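Local coordinates for protein dermonecrotic toxin (Pasteurella multocida, PDB 2EBF) that acts as a potent mitogenic and bone-resorbing toxin associated with severe atrophic rhinitis in pigs, the chain here being its C-terminal region, at residues 141-155 and 174-188. Numbering follows the deposited sequence.
Sequences ILQIPNKGSGAARFL and LIRFALQDTVISAPF. With GLC (alpha-D-glucopyranose), chain C; GLC (alpha-D-glucopyranose), chain B; GLC (alpha-D-glucopyranose), chain D; GLC (alpha-D-glucopyranose), chain E.
Ile141, in helix 135-143, sets its CG1 against CD1 of Ile175, the two side chains crossing at about a right angle. Ile144 divides its branches: CG1 meets CD2 of Leu179 at 3.9 Å and CD1 approaches CB of Ala178, while CG2, anti to the backbone N, lies beside CG2 of Ile184. The Pro145 ring rests on the 185-187 backbone, its CG 3.3 Å from Ser185 O. Asn146 makes the polar clasp. Its ND2 donates to Ala186 O (2.8 Å), which lies almost in the amide plane, and its OD1 accepts from Phe188 N (3.0 Å, N-H...O 164°), fixing the rotation of the amide. A water ties Pro145 O and Ser149 OG to Ile184 O (2.7 Å). After the ST turn of Ser149, CB of Ala151 packs on CG2 of Ile184. Phe154 offers its ring edge to CD1 of Leu174, and Leu155 CD2 touches CG1 of Ile175 at 3.9 Å. The loops, joined by the Asn146 amide and the water, extend the apolar packing of nearly antiparallel helices 151-155 and 174-180 (169° between short axes). Lys147 NZ donates to O5 of one bound disaccharide (1-1-linked alpha-glucose, as in trehalose), and the Phe188 ring edge meets O5 of another.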
loop_
_atom_site.group_PDB
_atom_site.type_symbol
_atom_site.label_atom_id
_atom_site.label_comp_id
_atom_site.label_asym_id
_atom_site.label_seq_id
_atom_site.Cartn_x
_atom_site.Cartn_y
_atom_site.Cartn_z
ATOM N N ILE A 141 3.779 -3.128 16.374
ATOM C CA ILE A 141 2.679 -3.826 15.708
ATOM C C ILE A 141 1.612 -4.334 16.684
ATOM O O ILE A 141 0.412 -4.127 16.460
ATOM C CB ILE A 141 3.199 -4.974 14.840
ATOM C CG1 ILE A 141 3.987 -4.423 13.639
ATOM C CG2 ILE A 141 2.018 -5.844 14.363
ATOM C CD1 ILE A 141 4.564 -5.521 12.731
ATOM N N LEU A 142 2.039 -4.994 17.756
ATOM C CA LEU A 142 1.102 -5.503 18.760
ATOM C C LEU A 142 0.468 -4.445 19.689
ATOM O O LEU A 142 -0.444 -4.761 20.458
ATOM C CB LEU A 142 1.730 -6.652 19.562
ATOM C CG LEU A 142 2.110 -7.920 18.783
ATOM C CD1 LEU A 142 2.606 -9.008 19.742
ATOM C CD2 LEU A 142 0.951 -8.440 17.947
ATOM N N GLN A 143 0.929 -3.201 19.617
ATOM C CA GLN A 143 0.265 -2.101 20.329
ATOM C C GLN A 143 -0.999 -1.627 19.583
ATOM O O GLN A 143 -1.895 -1.028 20.194
ATOM C CB GLN A 143 1.232 -0.936 20.605
ATOM C CG GLN A 143 2.090 -1.175 21.858
ATOM C CD GLN A 143 3.152 -0.117 22.146
ATOM O OE1 GLN A 143 3.680 -0.081 23.261
ATOM N NE2 GLN A 143 3.479 0.734 21.158
ATOM N N ILE A 144 -1.071 -1.884 18.276
ATOM C CA ILE A 144 -2.277 -1.559 17.501
ATOM C C ILE A 144 -3.454 -2.427 17.993
ATOM O O ILE A 144 -3.338 -3.646 18.035
ATOM C CB ILE A 144 -2.064 -1.756 15.968
ATOM C CG1 ILE A 144 -0.830 -0.977 15.496
ATOM C CG2 ILE A 144 -3.315 -1.325 15.173
ATOM C CD1 ILE A 144 -0.328 -1.371 14.108
ATOM N N PRO A 145 -4.587 -1.797 18.368
ATOM C CA PRO A 145 -5.752 -2.550 18.853
ATOM C C PRO A 145 -6.284 -3.494 17.774
ATOM O O PRO A 145 -6.007 -3.278 16.603
ATOM C CB PRO A 145 -6.785 -1.450 19.152
ATOM C CG PRO A 145 -5.954 -0.190 19.335
ATOM C CD PRO A 145 -4.838 -0.342 18.356
ATOM N N ASN A 146 -7.033 -4.520 18.181
ATOM C CA ASN A 146 -7.653 -5.501 17.270
ATOM C C ASN A 146 -6.598 -6.255 16.458
ATOM O O ASN A 146 -6.469 -6.061 15.240
ATOM C CB ASN A 146 -8.663 -4.852 16.319
ATOM C CG ASN A 146 -9.391 -3.665 16.937
ATOM O OD1 ASN A 146 -10.014 -3.767 17.999
ATOM N ND2 ASN A 146 -9.315 -2.533 16.265
ATOM N N LYS A 147 -5.849 -7.112 17.146
ATOM C CA LYS A 147 -4.770 -7.873 16.524
ATOM C C LYS A 147 -5.226 -8.743 15.371
ATOM O O LYS A 147 -4.411 -9.113 14.525
ATOM C CB LYS A 147 -4.068 -8.740 17.558
ATOM C CG LYS A 147 -3.366 -7.941 18.640
ATOM C CD LYS A 147 -2.664 -8.865 19.611
ATOM C CE LYS A 147 -1.881 -8.069 20.664
ATOM N NZ LYS A 147 -2.789 -7.263 21.532
ATOM N N GLY A 148 -6.518 -9.069 15.336
ATOM C CA GLY A 148 -7.084 -9.835 14.235
ATOM C C GLY A 148 -7.822 -9.023 13.191
ATOM O O GLY A 148 -8.598 -9.570 12.431
ATOM N N SER A 149 -7.606 -7.710 13.150
ATOM C CA SER A 149 -8.288 -6.878 12.137
ATOM C C SER A 149 -7.697 -6.995 10.732
ATOM O O SER A 149 -8.319 -6.568 9.756
ATOM C CB SER A 149 -8.251 -5.411 12.553
ATOM O OG SER A 149 -6.915 -4.941 12.468
ATOM N N GLY A 150 -6.499 -7.556 10.624
ATOM C CA GLY A 150 -5.767 -7.537 9.362
ATOM C C GLY A 150 -4.560 -6.624 9.384
ATOM O O GLY A 150 -3.625 -6.814 8.605
ATOM N N ALA A 151 -4.564 -5.629 10.263
ATOM C CA ALA A 151 -3.420 -4.700 10.360
ATOM C C ALA A 151 -2.118 -5.416 10.736
ATOM O O ALA A 151 -1.110 -5.311 10.027
ATOM C CB ALA A 151 -3.728 -3.567 11.338
ATOM N N ALA A 152 -2.136 -6.154 11.845
ATOM C CA ALA A 152 -0.943 -6.893 12.271
ATOM C C ALA A 152 -0.463 -7.884 11.212
ATOM O O ALA A 152 0.738 -8.013 10.964
ATOM C CB ALA A 152 -1.188 -7.601 13.599
ATOM N N ARG A 153 -1.403 -8.594 10.594
ATOM C CA ARG A 153 -1.064 -9.536 9.540
ATOM C C ARG A 153 -0.338 -8.850 8.386
ATOM O O ARG A 153 0.690 -9.331 7.915
ATOM C CB ARG A 153 -2.330 -10.200 9.011
ATOM C CG ARG A 153 -2.057 -11.222 7.915
ATOM C CD ARG A 153 -3.363 -11.783 7.350
ATOM N NE ARG A 153 -3.072 -12.768 6.305
ATOM C CZ ARG A 153 -3.994 -13.349 5.540
ATOM N NH1 ARG A 153 -5.273 -13.046 5.691
ATOM N NH2 ARG A 153 -3.633 -14.227 4.615
ATOM N N PHE A 154 -0.889 -7.726 7.934
ATOM C CA PHE A 154 -0.322 -6.967 6.836
ATOM C C PHE A 154 1.051 -6.420 7.221
ATOM O O PHE A 154 2.008 -6.512 6.455
ATOM C CB PHE A 154 -1.253 -5.806 6.461
ATOM C CG PHE A 154 -0.657 -4.854 5.464
ATOM C CD1 PHE A 154 -0.904 -5.006 4.106
ATOM C CD2 PHE A 154 0.174 -3.814 5.884
ATOM C CE1 PHE A 154 -0.342 -4.133 3.181
ATOM C CE2 PHE A 154 0.743 -2.934 4.964
ATOM C CZ PHE A 154 0.489 -3.094 3.621
ATOM N N LEU A 155 1.136 -5.861 8.420
ATOM C CA LEU A 155 2.382 -5.248 8.851
ATOM C C LEU A 155 3.499 -6.264 9.049
ATOM O O LEU A 155 4.632 -5.988 8.672
ATOM C CB LEU A 155 2.172 -4.386 10.091
ATOM C CG LEU A 155 1.328 -3.125 9.859
ATOM C CD1 LEU A 155 0.863 -2.585 11.194
ATOM C CD2 LEU A 155 2.062 -2.040 9.033
ATOM N N LEU A 174 4.244 2.647 7.184
ATOM C CA LEU A 174 2.914 2.003 7.169
ATOM C C LEU A 174 2.383 1.836 8.605
ATOM O O LEU A 174 1.178 1.958 8.851
ATOM C CB LEU A 174 2.913 0.689 6.380
ATOM C CG LEU A 174 2.851 0.834 4.848
ATOM C CD1 LEU A 174 3.455 -0.372 4.126
ATOM C CD2 LEU A 174 1.421 1.089 4.352
ATOM N N ILE A 175 3.293 1.601 9.554
ATOM C CA ILE A 175 2.929 1.613 10.977
ATOM C C ILE A 175 2.462 3.011 11.398
ATOM O O ILE A 175 1.444 3.138 12.072
ATOM C CB ILE A 175 4.091 1.120 11.888
ATOM C CG1 ILE A 175 4.292 -0.392 11.720
ATOM C CG2 ILE A 175 3.849 1.505 13.367
ATOM C CD1 ILE A 175 5.625 -0.923 12.324
ATOM N N ARG A 176 3.190 4.053 10.992
ATOM C CA ARG A 176 2.792 5.424 11.337
ATOM C C ARG A 176 1.389 5.751 10.809
ATOM O O ARG A 176 0.574 6.345 11.523
ATOM C CB ARG A 176 3.814 6.445 10.830
ATOM C CG ARG A 176 5.207 6.242 11.391
ATOM C CD ARG A 176 6.119 7.373 10.958
ATOM N NE ARG A 176 7.353 7.432 11.737
ATOM C CZ ARG A 176 8.546 7.035 11.304
ATOM N NH1 ARG A 176 8.700 6.542 10.080
ATOM N NH2 ARG A 176 9.599 7.158 12.103
ATOM N N PHE A 177 1.118 5.352 9.565
ATOM C CA PHE A 177 -0.225 5.479 8.981
ATOM C C PHE A 177 -1.283 4.772 9.831
ATOM O O PHE A 177 -2.319 5.359 10.142
ATOM C CB PHE A 177 -0.240 4.939 7.542
ATOM C CG PHE A 177 -1.635 4.757 6.962
ATOM C CD1 PHE A 177 -2.439 5.855 6.692
ATOM C CD2 PHE A 177 -2.122 3.481 6.689
ATOM C CE1 PHE A 177 -3.720 5.696 6.168
ATOM C CE2 PHE A 177 -3.395 3.303 6.151
ATOM C CZ PHE A 177 -4.197 4.416 5.892
ATOM N N ALA A 178 -1.010 3.514 10.200
ATOM C CA ALA A 178 -1.960 2.696 10.964
ATOM C C ALA A 178 -2.279 3.337 12.306
ATOM O O ALA A 178 -3.437 3.386 12.715
ATOM C CB ALA A 178 -1.412 1.285 11.176
ATOM N N LEU A 179 -1.244 3.857 12.967
ATOM C CA LEU A 179 -1.378 4.428 14.314
ATOM C C LEU A 179 -2.238 5.690 14.374
ATOM O O LEU A 179 -2.879 5.971 15.392
ATOM C CB LEU A 179 0.006 4.731 14.904
ATOM C CG LEU A 179 0.904 3.554 15.299
ATOM C CD1 LEU A 179 2.254 4.084 15.791
ATOM C CD2 LEU A 179 0.253 2.691 16.367
ATOM N N GLN A 180 -2.231 6.459 13.294
ATOM C CA GLN A 180 -3.020 7.685 13.226
ATOM C C GLN A 180 -4.404 7.473 12.610
ATOM O O GLN A 180 -5.303 8.274 12.823
ATOM C CB GLN A 180 -2.245 8.797 12.488
ATOM C CG GLN A 180 -1.954 8.529 10.999
ATOM C CD GLN A 180 -3.151 8.790 10.094
ATOM O OE1 GLN A 180 -3.820 9.835 10.205
ATOM N NE2 GLN A 180 -3.436 7.844 9.196
ATOM N N ASP A 181 -4.572 6.401 11.845
ATOM C CA ASP A 181 -5.830 6.164 11.143
ATOM C C ASP A 181 -7.019 5.958 12.097
ATOM O O ASP A 181 -6.955 5.135 13.005
ATOM C CB ASP A 181 -5.674 4.996 10.174
ATOM C CG ASP A 181 -6.907 4.768 9.340
ATOM O OD1 ASP A 181 -7.814 4.076 9.833
ATOM O OD2 ASP A 181 -6.967 5.261 8.190
ATOM N N THR A 182 -8.097 6.717 11.892
ATOM C CA THR A 182 -9.241 6.687 12.826
ATOM C C THR A 182 -10.001 5.357 12.865
ATOM O O THR A 182 -10.806 5.124 13.777
ATOM C CB THR A 182 -10.245 7.842 12.589
ATOM O OG1 THR A 182 -10.884 7.683 11.316
ATOM C CG2 THR A 182 -9.540 9.198 12.650
ATOM N N VAL A 183 -9.743 4.490 11.886
ATOM C CA VAL A 183 -10.346 3.164 11.868
ATOM C C VAL A 183 -9.353 2.138 12.416
ATOM O O VAL A 183 -9.627 1.482 13.420
ATOM C CB VAL A 183 -10.846 2.780 10.459
ATOM C CG1 VAL A 183 -11.297 1.318 10.408
ATOM C CG2 VAL A 183 -11.978 3.720 10.029
ATOM N N ILE A 184 -8.192 2.032 11.774
ATOM C CA ILE A 184 -7.213 0.996 12.117
ATOM C C ILE A 184 -6.794 1.067 13.586
ATOM O O ILE A 184 -6.633 0.030 14.241
ATOM C CB ILE A 184 -5.941 1.072 11.212
ATOM C CG1 ILE A 184 -6.305 1.040 9.724
ATOM C CG2 ILE A 184 -4.961 -0.064 11.552
ATOM C CD1 ILE A 184 -5.139 1.409 8.788
ATOM N N SER A 185 -6.612 2.281 14.107
ATOM C CA SER A 185 -6.092 2.434 15.461
ATOM C C SER A 185 -7.163 2.402 16.555
ATOM O O SER A 185 -6.842 2.529 17.734
ATOM C CB SER A 185 -5.291 3.735 15.582
ATOM O OG SER A 185 -6.155 4.861 15.519
ATOM N N ALA A 186 -8.424 2.253 16.170
ATOM C CA ALA A 186 -9.528 2.327 17.125
ATOM C C ALA A 186 -9.896 0.945 17.670
ATOM O O ALA A 186 -10.158 0.027 16.895
ATOM C CB ALA A 186 -10.748 2.990 16.472
ATOM N N PRO A 187 -9.923 0.791 19.010
ATOM C CA PRO A 187 -10.470 -0.445 19.591
ATOM C C PRO A 187 -11.899 -0.635 19.099
ATOM O O PRO A 187 -12.721 0.268 19.238
ATOM C CB PRO A 187 -10.444 -0.175 21.095
ATOM C CG PRO A 187 -9.333 0.856 21.269
ATOM C CD PRO A 187 -9.452 1.730 20.045
ATOM N N PHE A 188 -12.171 -1.786 18.495
ATOM C CA PHE A 188 -13.444 -2.025 17.817
ATOM C C PHE A 188 -14.596 -2.105 18.815
ATOM O O PHE A 188 -14.507 -2.815 19.813
ATOM C CB PHE A 188 -13.371 -3.307 16.987
ATOM C CG PHE A 188 -14.650 -3.643 16.258
ATOM C CD1 PHE A 188 -15.482 -4.652 16.730
ATOM C CD2 PHE A 188 -15.022 -2.949 15.111
ATOM C CE1 PHE A 188 -16.666 -4.980 16.073
ATOM C CE2 PHE A 188 -16.211 -3.266 14.432
ATOM C CZ PHE A 188 -17.034 -4.285 14.918
HETATM C C1 GLC C . -1.237 -4.645 23.857
HETATM C C2 GLC C . -1.728 -3.220 24.108
HETATM C C3 GLC C . -2.376 -3.142 25.495
HETATM C C4 GLC C . -3.503 -4.165 25.628
HETATM C C5 GLC C . -3.019 -5.569 25.245
HETATM C C6 GLC C . -4.190 -6.536 25.129
HETATM O O1 GLC C . -0.217 -4.934 24.816
HETATM O O2 GLC C . -0.630 -2.304 24.002
HETATM O O3 GLC C . -2.892 -1.838 25.773
HETATM O O4 GLC C . -3.998 -4.156 26.980
HETATM O O5 GLC C . -2.340 -5.562 23.979
HETATM O O6 GLC C . -5.052 -6.083 24.077
HETATM C C1 GLC B . -17.704 -6.112 19.804
HETATM C C2 GLC B . -18.848 -7.129 19.723
HETATM C C3 GLC B . -18.354 -8.519 20.132
HETATM C C4 GLC B . -17.129 -8.931 19.306
HETATM C C5 GLC B . -16.035 -7.848 19.319
HETATM C C6 GLC B . -14.906 -8.153 18.328
HETATM O O1 GLC B . -17.318 -5.941 21.170
HETATM O O2 GLC B . -19.957 -6.731 20.547
HETATM O O3 GLC B . -19.402 -9.474 19.939
HETATM O O4 GLC B . -16.628 -10.184 19.780
HETATM O O5 GLC B . -16.576 -6.550 19.020
HETATM O O6 GLC B . -15.350 -8.059 16.962
HETATM C C1 GLC D . 0.551 -6.116 24.573
HETATM C C2 GLC D . 1.258 -6.505 25.872
HETATM C C3 GLC D . 2.312 -5.463 26.255
HETATM C C4 GLC D . 3.267 -5.167 25.090
HETATM C C5 GLC D . 2.509 -4.896 23.779
HETATM C C6 GLC D . 3.449 -4.875 22.579
HETATM O O2 GLC D . 0.282 -6.588 26.915
HETATM O O3 GLC D . 3.049 -5.915 27.398
HETATM O O4 GLC D . 4.100 -4.046 25.420
HETATM O O5 GLC D . 1.511 -5.900 23.528
HETATM O O6 GLC D . 4.020 -6.183 22.404
HETATM C C1 GLC E . -16.687 -4.683 21.424
HETATM C C2 GLC E . -15.871 -4.763 22.715
HETATM C C3 GLC E . -16.794 -4.888 23.926
HETATM C C4 GLC E . -17.824 -3.753 23.946
HETATM C C5 GLC E . -18.547 -3.608 22.608
HETATM C C6 GLC E . -19.316 -2.292 22.582
HETATM O O2 GLC E . -14.953 -5.866 22.655
HETATM O O3 GLC E . -16.008 -4.856 25.119
HETATM O O4 GLC E . -18.804 -4.000 24.967
HETATM O O5 GLC E . -17.645 -3.620 21.495
HETATM O O6 GLC E . -20.176 -2.263 21.438
HETATM O O HOH W 1 -6.890 -2.618 13.992
#